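Local coordinates for protein LigF (Sphingobium sp. SYK-6, PDB 4XT0) that cleaves beta-aryl ether bonds of lignin as a glutathione-binding beta-etherase of the glutathione S-transferase superfamily, at residues Arg96-Val101 with Tyr187-Gly192; Leu77-Pro82 with Ser87-Asp92; Asn205-Gln208 with Phe213-Asp216; Thr23-Glu26 with Glu30-Gln33. All coordinates share one frame; numbering follows the deposited sequence. Where two conformers were deposited one is given.

Contact 1: Arg96-Val101 with Tyr187-Gly192; sequences RAEMRV and YLVDTG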
loop_
_atom_site.group_PDB
_atom_site.type_symbol
_atom_site.label_atom_id
_atom_site.label_comp_id
_atom_site.label_asym_id
_atom_site.label_seq_id
_atom_site.Cartn_x
_atom_site.Cartn_y
_atom_site.Cartn_z
ATOM N N ARG A 96 16.874 0.641 -3.181
ATOM C CA ARG A 96 15.596 0.632 -3.894
ATOM C C ARG A 96 14.505 0.003 -3.017
ATOM O O ARG A 96 13.355 0.436 -3.056
ATOM C CB ARG A 96 15.701 -0.113 -5.239
ATOM C CG ARG A 96 14.445 0.029 -6.116
ATOM C CD ARG A 96 14.564 -0.678 -7.481
ATOM N NE ARG A 96 15.564 -0.051 -8.341
ATOM C CZ ARG A 96 15.736 -0.335 -9.631
ATOM N NH1 ARG A 96 14.976 -1.240 -10.238
ATOM N NH2 ARG A 96 16.679 0.280 -10.312
ATOM N N ALA A 97 14.864 -1.000 -2.210
ATOM C CA ALA A 97 13.925 -1.571 -1.236
ATOM C C ALA A 97 13.497 -0.537 -0.193
ATOM O O ALA A 97 12.314 -0.404 0.137
ATOM C CB ALA A 97 14.542 -2.804 -0.536
ATOM N N GLU A 98 14.469 0.185 0.339
ATOM C CA GLU A 98 14.188 1.228 1.316
ATOM C C GLU A 98 13.266 2.299 0.713
ATOM O O GLU A 98 12.351 2.789 1.377
ATOM C CB GLU A 98 15.509 1.837 1.791
ATOM C CG GLU A 98 15.398 2.825 2.893
ATOM C CD GLU A 98 16.757 3.204 3.447
ATOM O OE1 GLU A 98 17.650 2.319 3.487
ATOM O OE2 GLU A 98 16.930 4.387 3.824
ATOM N N MET A 99 13.512 2.637 -0.552
ATOM C CA MET A 99 12.653 3.550 -1.308
ATOM C C MET A 99 11.180 3.079 -1.326
ATOM O O MET A 99 10.268 3.873 -1.077
ATOM C CB MET A 99 13.180 3.691 -2.749
ATOM C CG MET A 99 12.467 4.740 -3.622
ATOM S SD MET A 99 12.553 4.400 -5.417
ATOM C CE MET A 99 11.565 2.917 -5.542
ATOM N N ARG A 100 10.963 1.796 -1.611
ATOM C CA ARG A 100 9.613 1.234 -1.682
ATOM C C ARG A 100 8.938 1.211 -0.329
ATOM O O ARG A 100 7.719 1.320 -0.267
ATOM C CB ARG A 100 9.618 -0.198 -2.268
ATOM C CG ARG A 100 10.090 -0.253 -3.708
ATOM C CD ARG A 100 9.784 -1.608 -4.414
ATOM N NE ARG A 100 10.034 -1.381 -5.840
ATOM C CZ ARG A 100 11.000 -1.954 -6.545
ATOM N NH1 ARG A 100 11.791 -2.864 -5.987
ATOM N NH2 ARG A 100 11.157 -1.625 -7.823
ATOM N N VAL A 101 9.713 1.051 0.750
ATOM C CA VAL A 101 9.135 1.131 2.090
ATOM C C VAL A 101 8.508 2.525 2.254
ATOM O O VAL A 101 7.399 2.653 2.772
ATOM C CB VAL A 101 10.179 0.859 3.202
ATOM C CG1 VAL A 101 9.577 1.136 4.593
ATOM C CG2 VAL A 101 10.664 -0.597 3.134
ATOM N N TYR A 187 17.549 13.825 1.635
ATOM C CA TYR A 187 16.457 13.124 0.962
ATOM C C TYR A 187 16.113 11.862 1.731
ATOM O O TYR A 187 16.894 11.418 2.568
ATOM C CB TYR A 187 16.836 12.796 -0.491
ATOM C CG TYR A 187 17.033 14.024 -1.372
ATOM C CD1 TYR A 187 15.940 14.739 -1.848
ATOM C CD2 TYR A 187 18.303 14.453 -1.741
ATOM C CE1 TYR A 187 16.099 15.846 -2.652
ATOM C CE2 TYR A 187 18.474 15.580 -2.555
ATOM C CZ TYR A 187 17.364 16.265 -3.009
ATOM O OH TYR A 187 17.496 17.381 -3.816
ATOM N N LEU A 188 14.962 11.257 1.443
ATOM C CA LEU A 188 14.487 10.174 2.305
ATOM C C LEU A 188 15.410 8.938 2.267
ATOM O O LEU A 188 15.641 8.318 3.304
ATOM C CB LEU A 188 13.047 9.803 1.947
ATOM C CG LEU A 188 12.067 10.916 2.346
ATOM C CD1 LEU A 188 10.675 10.682 1.772
ATOM C CD2 LEU A 188 12.005 11.078 3.867
ATOM N N VAL A 189 15.957 8.607 1.095
ATOM C CA VAL A 189 16.975 7.537 0.978
ATOM C C VAL A 189 18.326 8.198 0.701
ATOM O O VAL A 189 18.410 9.097 -0.140
ATOM C CB VAL A 189 16.625 6.533 -0.156
ATOM C CG1 VAL A 189 17.595 5.325 -0.164
ATOM C CG2 VAL A 189 15.157 6.069 -0.017
ATOM N N ASP A 190 19.383 7.757 1.381
ATOM C CA ASP A 190 20.615 8.549 1.412
ATOM C C ASP A 190 21.416 8.473 0.109
ATOM O O ASP A 190 22.446 9.122 -0.022
ATOM C CB ASP A 190 21.505 8.160 2.616
ATOM C CG ASP A 190 21.923 6.677 2.633
ATOM O OD1 ASP A 190 21.844 5.981 1.596
ATOM O OD2 ASP A 190 22.388 6.225 3.707
ATOM N N THR A 191 20.938 7.687 -0.851
ATOM C CA THR A 191 21.517 7.688 -2.200
ATOM C C THR A 191 21.027 8.895 -3.011
ATOM O O THR A 191 21.479 9.127 -4.137
ATOM C CB THR A 191 21.169 6.403 -2.982
ATOM O OG1 THR A 191 19.795 6.060 -2.743
ATOM C CG2 THR A 191 22.065 5.253 -2.536
ATOM N N GLY A 192 20.092 9.651 -2.443
ATOM C CA GLY A 192 19.638 10.879 -3.074
ATOM C C GLY A 192 18.197 10.839 -3.552
ATOM O O GLY A 192 17.459 9.889 -3.289
HETATM O O HOH W 1 15.288 6.270 4.608
HETATM O O HOH W 2 18.865 6.021 3.625
#

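Contact 2: Leu77-Pro82 with Ser87-Asp92; sequences LEDVFP and SLRPAD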
loop_
_atom_site.group_PDB
_atom_site.type_symbol
_atom_site.label_atom_id
_atom_site.label_comp_id
_atom_site.label_asym_id
_atom_site.label_seq_id
_atom_site.Cartn_x
_atom_site.Cartn_y
_atom_site.Cartn_z
ATOM N N LEU A 77 7.252 4.071 -15.308
ATOM C CA LEU A 77 8.028 5.008 -16.126
ATOM C C LEU A 77 9.529 4.743 -15.971
ATOM O O LEU A 77 10.315 4.898 -16.913
ATOM C CB LEU A 77 7.678 6.458 -15.742
ATOM C CG LEU A 77 6.271 6.874 -16.204
ATOM C CD1 LEU A 77 5.855 8.198 -15.583
ATOM C CD2 LEU A 77 6.186 6.959 -17.738
ATOM N N GLU A 78 9.935 4.337 -14.776
ATOM C CA GLU A 78 11.335 3.972 -14.557
ATOM C C GLU A 78 11.664 2.612 -15.201
ATOM O O GLU A 78 12.786 2.402 -15.684
ATOM C CB GLU A 78 11.650 3.972 -13.052
ATOM C CG GLU A 78 12.084 5.364 -12.520
ATOM C CD GLU A 78 13.425 5.835 -13.084
ATOM O OE1 GLU A 78 14.278 4.971 -13.384
ATOM O OE2 GLU A 78 13.637 7.068 -13.227
ATOM N N ASP A 79 10.688 1.702 -15.234
ATOM C CA ASP A 79 10.885 0.388 -15.877
ATOM C C ASP A 79 11.070 0.556 -17.393
ATOM O O ASP A 79 11.876 -0.140 -18.022
ATOM C CB ASP A 79 9.686 -0.543 -15.623
ATOM C CG ASP A 79 9.708 -1.203 -14.230
ATOM O OD1 ASP A 79 10.771 -1.211 -13.564
ATOM O OD2 ASP A 79 8.650 -1.732 -13.811
ATOM N N VAL A 80 10.304 1.474 -17.977
ATOM C CA VAL A 80 10.255 1.624 -19.434
ATOM C C VAL A 80 11.268 2.648 -19.973
ATOM O O VAL A 80 11.843 2.476 -21.056
ATOM C CB VAL A 80 8.826 2.025 -19.874
ATOM C CG1 VAL A 80 8.776 2.340 -21.361
ATOM C CG2 VAL A 80 7.820 0.887 -19.520
ATOM N N PHE A 81 11.495 3.721 -19.226
ATOM C CA PHE A 81 12.459 4.731 -19.674
ATOM C C PHE A 81 13.605 4.913 -18.670
ATOM O O PHE A 81 13.794 6.021 -18.154
ATOM C CB PHE A 81 11.768 6.080 -19.898
ATOM C CG PHE A 81 10.542 6.012 -20.785
ATOM C CD1 PHE A 81 10.669 6.049 -22.163
ATOM C CD2 PHE A 81 9.265 5.927 -20.231
ATOM C CE1 PHE A 81 9.544 5.996 -22.994
ATOM C CE2 PHE A 81 8.135 5.884 -21.051
ATOM C CZ PHE A 81 8.276 5.914 -22.430
ATOM N N PRO A 82 14.368 3.841 -18.386
ATOM C CA PRO A 82 15.410 3.984 -17.361
ATOM C C PRO A 82 16.506 4.951 -17.786
ATOM O O PRO A 82 17.167 5.509 -16.923
ATOM C CB PRO A 82 15.963 2.562 -17.210
ATOM C CG PRO A 82 15.718 1.923 -18.522
ATOM C CD PRO A 82 14.388 2.499 -18.993
ATOM N N SER A 87 17.504 9.898 -13.024
ATOM C CA SER A 87 17.219 8.529 -12.596
ATOM C C SER A 87 16.570 8.509 -11.203
ATOM O O SER A 87 17.156 9.009 -10.240
ATOM C CB SER A 87 18.505 7.707 -12.594
ATOM O OG SER A 87 18.242 6.420 -12.062
ATOM N N LEU A 88 15.359 7.962 -11.088
ATOM C CA LEU A 88 14.566 8.205 -9.871
ATOM C C LEU A 88 14.429 6.975 -8.973
ATOM O O LEU A 88 13.713 7.011 -7.982
ATOM C CB LEU A 88 13.171 8.742 -10.235
ATOM C CG LEU A 88 13.169 10.063 -11.033
ATOM C CD1 LEU A 88 11.769 10.449 -11.549
ATOM C CD2 LEU A 88 13.749 11.187 -10.197
ATOM N N ARG A 89 15.124 5.890 -9.308
ATOM C CA ARG A 89 15.258 4.771 -8.356
ATOM C C ARG A 89 16.726 4.467 -8.167
ATOM O O ARG A 89 17.480 4.478 -9.132
ATOM C CB ARG A 89 14.545 3.501 -8.840
ATOM C CG ARG A 89 13.043 3.607 -9.056
ATOM C CD ARG A 89 12.452 2.189 -9.326
ATOM N NE ARG A 89 12.984 1.617 -10.557
ATOM C CZ ARG A 89 12.302 0.855 -11.418
ATOM N NH1 ARG A 89 11.026 0.547 -11.204
ATOM N NH2 ARG A 89 12.907 0.408 -12.510
ATOM N N PRO A 90 17.144 4.185 -6.920
ATOM C CA PRO A 90 18.535 3.768 -6.670
ATOM C C PRO A 90 18.909 2.557 -7.520
ATOM O O PRO A 90 18.059 1.680 -7.713
ATOM C CB PRO A 90 18.539 3.380 -5.177
ATOM C CG PRO A 90 17.340 4.060 -4.579
ATOM C CD PRO A 90 16.310 4.165 -5.705
ATOM N N ALA A 91 20.147 2.490 -8.000
ATOM C CA ALA A 91 20.618 1.286 -8.691
ATOM C C ALA A 91 20.869 0.145 -7.687
ATOM O O ALA A 91 20.694 -1.037 -7.995
ATOM C CB ALA A 91 21.899 1.598 -9.497
ATOM N N ASP A 92 21.291 0.518 -6.485
ATOM C CA ASP A 92 21.508 -0.427 -5.402
ATOM C C ASP A 92 20.155 -1.017 -4.960
ATOM O O ASP A 92 19.288 -0.295 -4.482
ATOM C CB ASP A 92 22.231 0.300 -4.255
ATOM C CG ASP A 92 22.600 -0.609 -3.096
ATOM O OD1 ASP A 92 21.792 -1.494 -2.729
ATOM O OD2 ASP A 92 23.715 -0.419 -2.540
HETATM O O HOH W 3 16.866 5.269 -14.118
HETATM O O HOH W 4 15.147 2.427 -12.472
#

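Contact 3: Asn205-Gln208 with Phe213-Asp216; sequences NGLQ and FFGD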
loop_
_atom_site.group_PDB
_atom_site.type_symbol
_atom_site.label_atom_id
_atom_site.label_comp_id
_atom_site.label_asym_id
_atom_site.label_seq_id
_atom_site.Cartn_x
_atom_site.Cartn_y
_atom_site.Cartn_z
ATOM N N ASN A 205 3.633 18.493 0.428
ATOM C CA ASN A 205 3.688 19.867 -0.064
ATOM C C ASN A 205 2.362 20.595 0.152
ATOM O O ASN A 205 1.319 20.152 -0.328
ATOM C CB ASN A 205 4.068 19.902 -1.544
ATOM C CG ASN A 205 4.407 21.305 -2.025
ATOM O OD1 ASN A 205 5.171 22.024 -1.377
ATOM N ND2 ASN A 205 3.832 21.704 -3.160
ATOM N N GLY A 206 2.411 21.720 0.866
ATOM C CA GLY A 206 1.203 22.443 1.228
ATOM C C GLY A 206 0.909 22.392 2.717
ATOM O O GLY A 206 0.266 23.296 3.248
ATOM N N LEU A 207 1.377 21.342 3.395
ATOM C CA LEU A 207 1.177 21.220 4.843
ATOM C C LEU A 207 1.834 22.370 5.618
ATOM O O LEU A 207 1.359 22.750 6.693
ATOM C CB LEU A 207 1.720 19.881 5.366
ATOM C CG LEU A 207 1.165 18.547 4.851
ATOM C CD1 LEU A 207 1.791 17.388 5.632
ATOM C CD2 LEU A 207 -0.344 18.486 4.911
ATOM N N GLN A 208 2.921 22.914 5.066
ATOM C CA GLN A 208 3.681 23.989 5.717
ATOM C C GLN A 208 3.063 25.382 5.535
ATOM O O GLN A 208 3.645 26.378 5.966
ATOM C CB GLN A 208 5.133 24.006 5.204
ATOM C CG GLN A 208 5.336 24.706 3.854
ATOM C CD GLN A 208 5.086 23.799 2.661
ATOM O OE1 GLN A 208 4.221 22.920 2.699
ATOM N NE2 GLN A 208 5.849 24.006 1.592
ATOM N N PHE A 213 -4.259 24.179 7.844
ATOM C CA PHE A 213 -4.771 23.115 8.700
ATOM C C PHE A 213 -3.681 22.588 9.644
ATOM O O PHE A 213 -3.938 22.295 10.809
ATOM C CB PHE A 213 -5.310 21.943 7.865
ATOM C CG PHE A 213 -6.393 22.312 6.867
ATOM C CD1 PHE A 213 -7.134 23.480 6.991
ATOM C CD2 PHE A 213 -6.662 21.466 5.791
ATOM C CE1 PHE A 213 -8.119 23.800 6.057
ATOM C CE2 PHE A 213 -7.646 21.775 4.861
ATOM C CZ PHE A 213 -8.377 22.944 4.994
ATOM N N PHE A 214 -2.462 22.464 9.133
ATOM C CA PHE A 214 -1.417 21.730 9.848
ATOM C C PHE A 214 -0.225 22.585 10.252
ATOM O O PHE A 214 0.888 22.074 10.393
ATOM C CB PHE A 214 -0.929 20.560 8.989
ATOM C CG PHE A 214 -2.037 19.764 8.373
ATOM C CD1 PHE A 214 -2.670 18.761 9.092
ATOM C CD2 PHE A 214 -2.456 20.025 7.081
ATOM C CE1 PHE A 214 -3.697 18.031 8.531
ATOM C CE2 PHE A 214 -3.483 19.292 6.509
ATOM C CZ PHE A 214 -4.103 18.295 7.237
ATOM N N GLY A 215 -0.460 23.878 10.442
ATOM C CA GLY A 215 0.600 24.806 10.792
ATOM C C GLY A 215 1.279 24.478 12.108
ATOM O O GLY A 215 2.468 24.749 12.288
ATOM N N ASP A 216 0.526 23.898 13.034
ATOM C CA ASP A 216 1.092 23.492 14.313
ATOM C C ASP A 216 1.945 22.227 14.196
ATOM O O ASP A 216 2.779 21.949 15.058
ATOM C CB ASP A 216 -0.020 23.286 15.335
ATOM C CG ASP A 216 -0.574 24.598 15.862
ATOM O OD1 ASP A 216 0.157 25.612 15.815
ATOM O OD2 ASP A 216 -1.739 24.616 16.313
HETATM O O HOH W 5 -0.935 24.213 6.914
#

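Contact 4: Thr23-Glu26 with Glu30-Gln33; sequences TLYE and EFEQ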
loop_
_atom_site.group_PDB
_atom_site.type_symbol
_atom_site.label_atom_id
_atom_site.label_comp_id
_atom_site.label_asym_id
_atom_site.label_seq_id
_atom_site.Cartn_x
_atom_site.Cartn_y
_atom_site.Cartn_z
ATOM N N THR A 23 7.340 12.812 -11.928
ATOM C CA THR A 23 8.200 11.799 -12.543
ATOM C C THR A 23 8.430 12.096 -14.032
ATOM O O THR A 23 9.557 12.059 -14.504
ATOM C CB THR A 23 7.598 10.394 -12.353
ATOM O OG1 THR A 23 7.461 10.141 -10.949
ATOM C CG2 THR A 23 8.497 9.290 -12.971
ATOM N N LEU A 24 7.361 12.433 -14.750
ATOM C CA LEU A 24 7.447 12.738 -16.177
ATOM C C LEU A 24 8.353 13.944 -16.448
ATOM O O LEU A 24 9.197 13.913 -17.350
ATOM C CB LEU A 24 6.037 12.992 -16.752
ATOM C CG LEU A 24 5.155 11.736 -16.869
ATOM C CD1 LEU A 24 3.669 12.118 -16.922
ATOM C CD2 LEU A 24 5.580 10.889 -18.086
ATOM N N TYR A 25 8.187 15.005 -15.665
ATOM C CA TYR A 25 9.012 16.201 -15.849
ATOM C C TYR A 25 10.452 15.959 -15.419
ATOM O O TYR A 25 11.372 16.486 -16.015
ATOM C CB TYR A 25 8.455 17.387 -15.058
ATOM C CG TYR A 25 7.286 18.079 -15.709
ATOM C CD1 TYR A 25 7.483 19.015 -16.717
ATOM C CD2 TYR A 25 5.979 17.805 -15.305
ATOM C CE1 TYR A 25 6.411 19.654 -17.315
ATOM C CE2 TYR A 25 4.902 18.431 -15.901
ATOM C CZ TYR A 25 5.124 19.356 -16.905
ATOM O OH TYR A 25 4.058 19.995 -17.490
ATOM N N GLU A 26 10.653 15.172 -14.366
ATOM C CA GLU A 26 12.025 14.919 -13.910
ATOM C C GLU A 26 12.792 14.106 -14.944
ATOM O O GLU A 26 14.013 14.249 -15.084
ATOM C CB GLU A 26 12.038 14.196 -12.560
ATOM C CG GLU A 26 11.595 15.065 -11.390
ATOM C CD GLU A 26 12.697 15.979 -10.849
ATOM O OE1 GLU A 26 13.800 16.051 -11.445
ATOM O OE2 GLU A 26 12.444 16.652 -9.823
ATOM N N GLU A 30 8.421 13.628 -22.959
ATOM C CA GLU A 30 7.349 14.329 -23.656
ATOM C C GLU A 30 6.019 13.577 -23.493
ATOM O O GLU A 30 5.956 12.351 -23.641
ATOM C CB GLU A 30 7.700 14.504 -25.136
ATOM C CG GLU A 30 6.953 15.631 -25.809
ATOM C CD GLU A 30 7.335 15.781 -27.271
ATOM O OE1 GLU A 30 8.351 15.172 -27.682
ATOM O OE2 GLU A 30 6.624 16.504 -28.006
ATOM N N PHE A 31 4.968 14.317 -23.169
ATOM C CA PHE A 31 3.665 13.728 -22.909
ATOM C C PHE A 31 2.587 14.783 -23.033
ATOM O O PHE A 31 2.859 15.973 -22.865
ATOM C CB PHE A 31 3.608 13.095 -21.513
ATOM C CG PHE A 31 3.609 14.099 -20.372
ATOM C CD1 PHE A 31 4.785 14.726 -19.974
ATOM C CD2 PHE A 31 2.433 14.397 -19.692
ATOM C CE1 PHE A 31 4.793 15.644 -18.914
ATOM C CE2 PHE A 31 2.424 15.306 -18.638
ATOM C CZ PHE A 31 3.604 15.932 -18.246
ATOM N N GLU A 32 1.366 14.345 -23.324
ATOM C CA GLU A 32 0.224 15.246 -23.297
ATOM C C GLU A 32 -0.334 15.307 -21.874
ATOM O O GLU A 32 -0.731 14.295 -21.287
ATOM C CB GLU A 32 -0.860 14.800 -24.292
ATOM C CG GLU A 32 -1.957 15.836 -24.476
ATOM C CD GLU A 32 -3.145 15.322 -25.283
ATOM O OE1 GLU A 32 -3.061 14.212 -25.855
ATOM O OE2 GLU A 32 -4.168 16.035 -25.343
ATOM N N GLN A 33 -0.341 16.503 -21.308
ATOM C CA GLN A 33 -0.890 16.706 -19.975
ATOM C C GLN A 33 -2.391 16.965 -20.092
ATOM O O GLN A 33 -2.790 18.037 -20.523
ATOM C CB GLN A 33 -0.169 17.878 -19.275
ATOM C CG GLN A 33 -0.509 18.022 -17.795
ATOM C CD GLN A 33 0.438 18.952 -17.061
ATOM O OE1 GLN A 33 1.652 18.908 -17.264
ATOM N NE2 GLN A 33 -0.111 19.788 -16.185
#

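Contact 1: Arg96-Val101 with Tyr187-Gly192
Val189 packs against the helix at Met99, and this is the apolar half of the contact. Its CG2 methyl comes down on the helix backbone, 3.8 Å from CA of Met99 and 4.1 Å from CB of Met99. The rest of the methionine starts away from the loop, its CG anti to the backbone N (chi1 -174°), and packs on Pro90 and on Leu195 and Ala196 of helix 195-204. The other methyl of Val189, CG1, lies beside the carboxylate of Glu98, 4.2 Å from OE2. The two side chains run past each other in opposite directions.

The polar half is carried by water. No direct hydrogen bond joins the two segments. Glu98 extends to the loop, and its OE2 accepts from two waters. One water is 2.6 Å from Glu98 OE2 and also donates to the carbonyl O of Leu188. The second is 2.5 Å from Glu98 OE2 and accepts from Asp190 N, 2.9 Å away. One carboxylate oxygen thus serves two backbone groups of the loop.

Within the loop, residues Val189 to Gly192 form a type I beta turn, closed by the bond from Gly192 N to Val189 O. Asp190 adds a salt bridge to Lys95, one turn before Met99 on the same helix. The other flank of this helix, at Arg100, meets Asp79 of the second subunit. The arrangement belongs to the all-helical C-terminal domain of the glutathione S-transferase fold, where the loop before helix 195-204 packs on the first turns of helix 93-121.

Contact 2: Leu77-Pro82 with Ser87-Asp92
Arg89 grips Asp79 end-on, with NH1 and NH2 both donating to OD1. The distances to Asp79 OD1 are 2.9 Å from Arg89 NH2 and 3.0 Å from Arg89 NH1. The oxygen lies in the guanidinium plane, while both nitrogens reach it from the same face of the carboxylate. The two flat groups are turned 55° apart. Arg89 NH1 also has a salt bridge to Glu75, and Asp79 OD2 pairs with Arg100 of the second subunit, so the bridge is part of a charge network at the dimer interface.

Glu78 binds the backbone of 87-92. Leu88 N donates to Glu78 OE2 at 2.9 Å, from well above the carboxylate plane. Lys27 forms a salt bridge with the same oxygen. A water joins Glu78 OE1, 2.8 Å away, to Arg89 NE.

These bonds hold the linker between the thioredoxin-like N-terminal domain and the helical C-terminal domain against helix 70-80, the last of the first domain. Asp92 then N-caps helix 93-121.

CB of Glu78 sits over the centre of one guanidinium face, 3.6 Å from Arg89 CZ. The bend of Arg89 at chi3 (-64°) brings the guanidinium back over Glu78. A leucine in place of Arg89 would probably leave Asp79 OD1 without its two N-H donors and take from Glu75 one of its two arginine partners. Leu88 crosses Glu78 at about a right angle, its CB 3.5 Å from Glu78 OE2.

Contact 3: Asn205-Gln208 with Phe213-Asp216
Leu207 overlaps the CD2-CE2 bond of the Phe214 ring with a single methyl, CD2. That methyl is 3.4 Å from Phe214 CD2 and 3.6 Å from Phe214 CE2. Both segments lie in the long loop between helices 195-204 and 224-235 of the helical C-terminal domain of the glutathione S-transferase fold. The loop turns back on itself here, and the two buried side chains point into the domain. Both meet helix 93-121, Leu207 at Phe110 and Phe214 at Ile117.

In Leu207, chi1 (-60°) sets CG anti to the carbonyl carbon, and chi2 (-175°) then leaves CD2 as the branch nearest the ring. CB of the preceding Phe213 lies over one face of the Phe214 ring, toward its rim.

The backbones meet through water instead of a direct hydrogen bond. One water donates to Leu207 O at 2.7 Å and accepts from Phe214 N at 3.2 Å. Val218, further along the loop, touches both Leu207 and Gln208. Gln208 folds back over its own segment, and its OE1 accepts from Gly206 N at 2.8 Å, with the donor tilted 23° from the carbonyl plane.

Contact 4: Thr23-Glu26 with Glu30-Gln33
Phe31 meets two neighbouring side chains of the helix, one over its face and one at its edge. Leu24 covers the face. Its CD1 stands 3.8 Å from the centroid of the Phe31 ring and almost on the ring normal, a CH-pi contact. Leu24 CB lies over the same ring nearer its rim, 3.6 Å from Phe31 CE1. The edge of Phe31 points at the face of Tyr25 in a T-shaped stack. The centroids of the Tyr25 and Phe31 rings are 5.4 Å apart and the planes stand at 85°. The closest atoms of this pair are Tyr25 CE2 and Phe31 CZ, at 3.7 Å. Phe31 is aimed at the helix by a chi1 of 71°, with CG between the backbone N and the carbonyl carbon.

At its far end Tyr25 is held by Gln33. The hydroxyl OH donates to Gln33 OE1 at 2.6 Å and lies in the carbonyl plane. Ring and amide planes are perpendicular.

The contact packs the end of helix 15-26 against the start of strand 32-35, the second half of a beta-alpha-beta unit in the thioredoxin-like N-terminal domain. Strand 32-35 pairs with strand 6-10, whose Leu6 and Leu8 touch both Leu24 and Phe31.

A phenylalanine in place of Tyr25 would probably leave Gln33 OE1 without its hydroxyl donor and its amide less firmly fixed.

Further out, Gln33, which reaches Tyr25 with an extended chain, bonds through NE2 to Ser246. Glu241 and Met242 of helix 237-244 pack on Tyr25.

Along the chain contact 4 comes first, then contact 2, contact 1 and contact 3, each closing before the next opens. Contact 4 lies in the thioredoxin-like domain, contact 2 between the last helix of that domain and the linker, and contacts 1 and 3 in the helical domain. Contacts 1 and 2 have centres about 13 Å apart and touch, through Met99 on Arg89 and a probable hydrogen bond from Arg96 to Pro90. The centres of contacts 2 and 4 are about 15 Å apart; Leu77 and Leu88 pack on helix 15-26. Contact 2 connects the two domains, and with contact 1 it faces the second subunit. Contact 3 stands apart, its centre about 24 Å from that of contact 1.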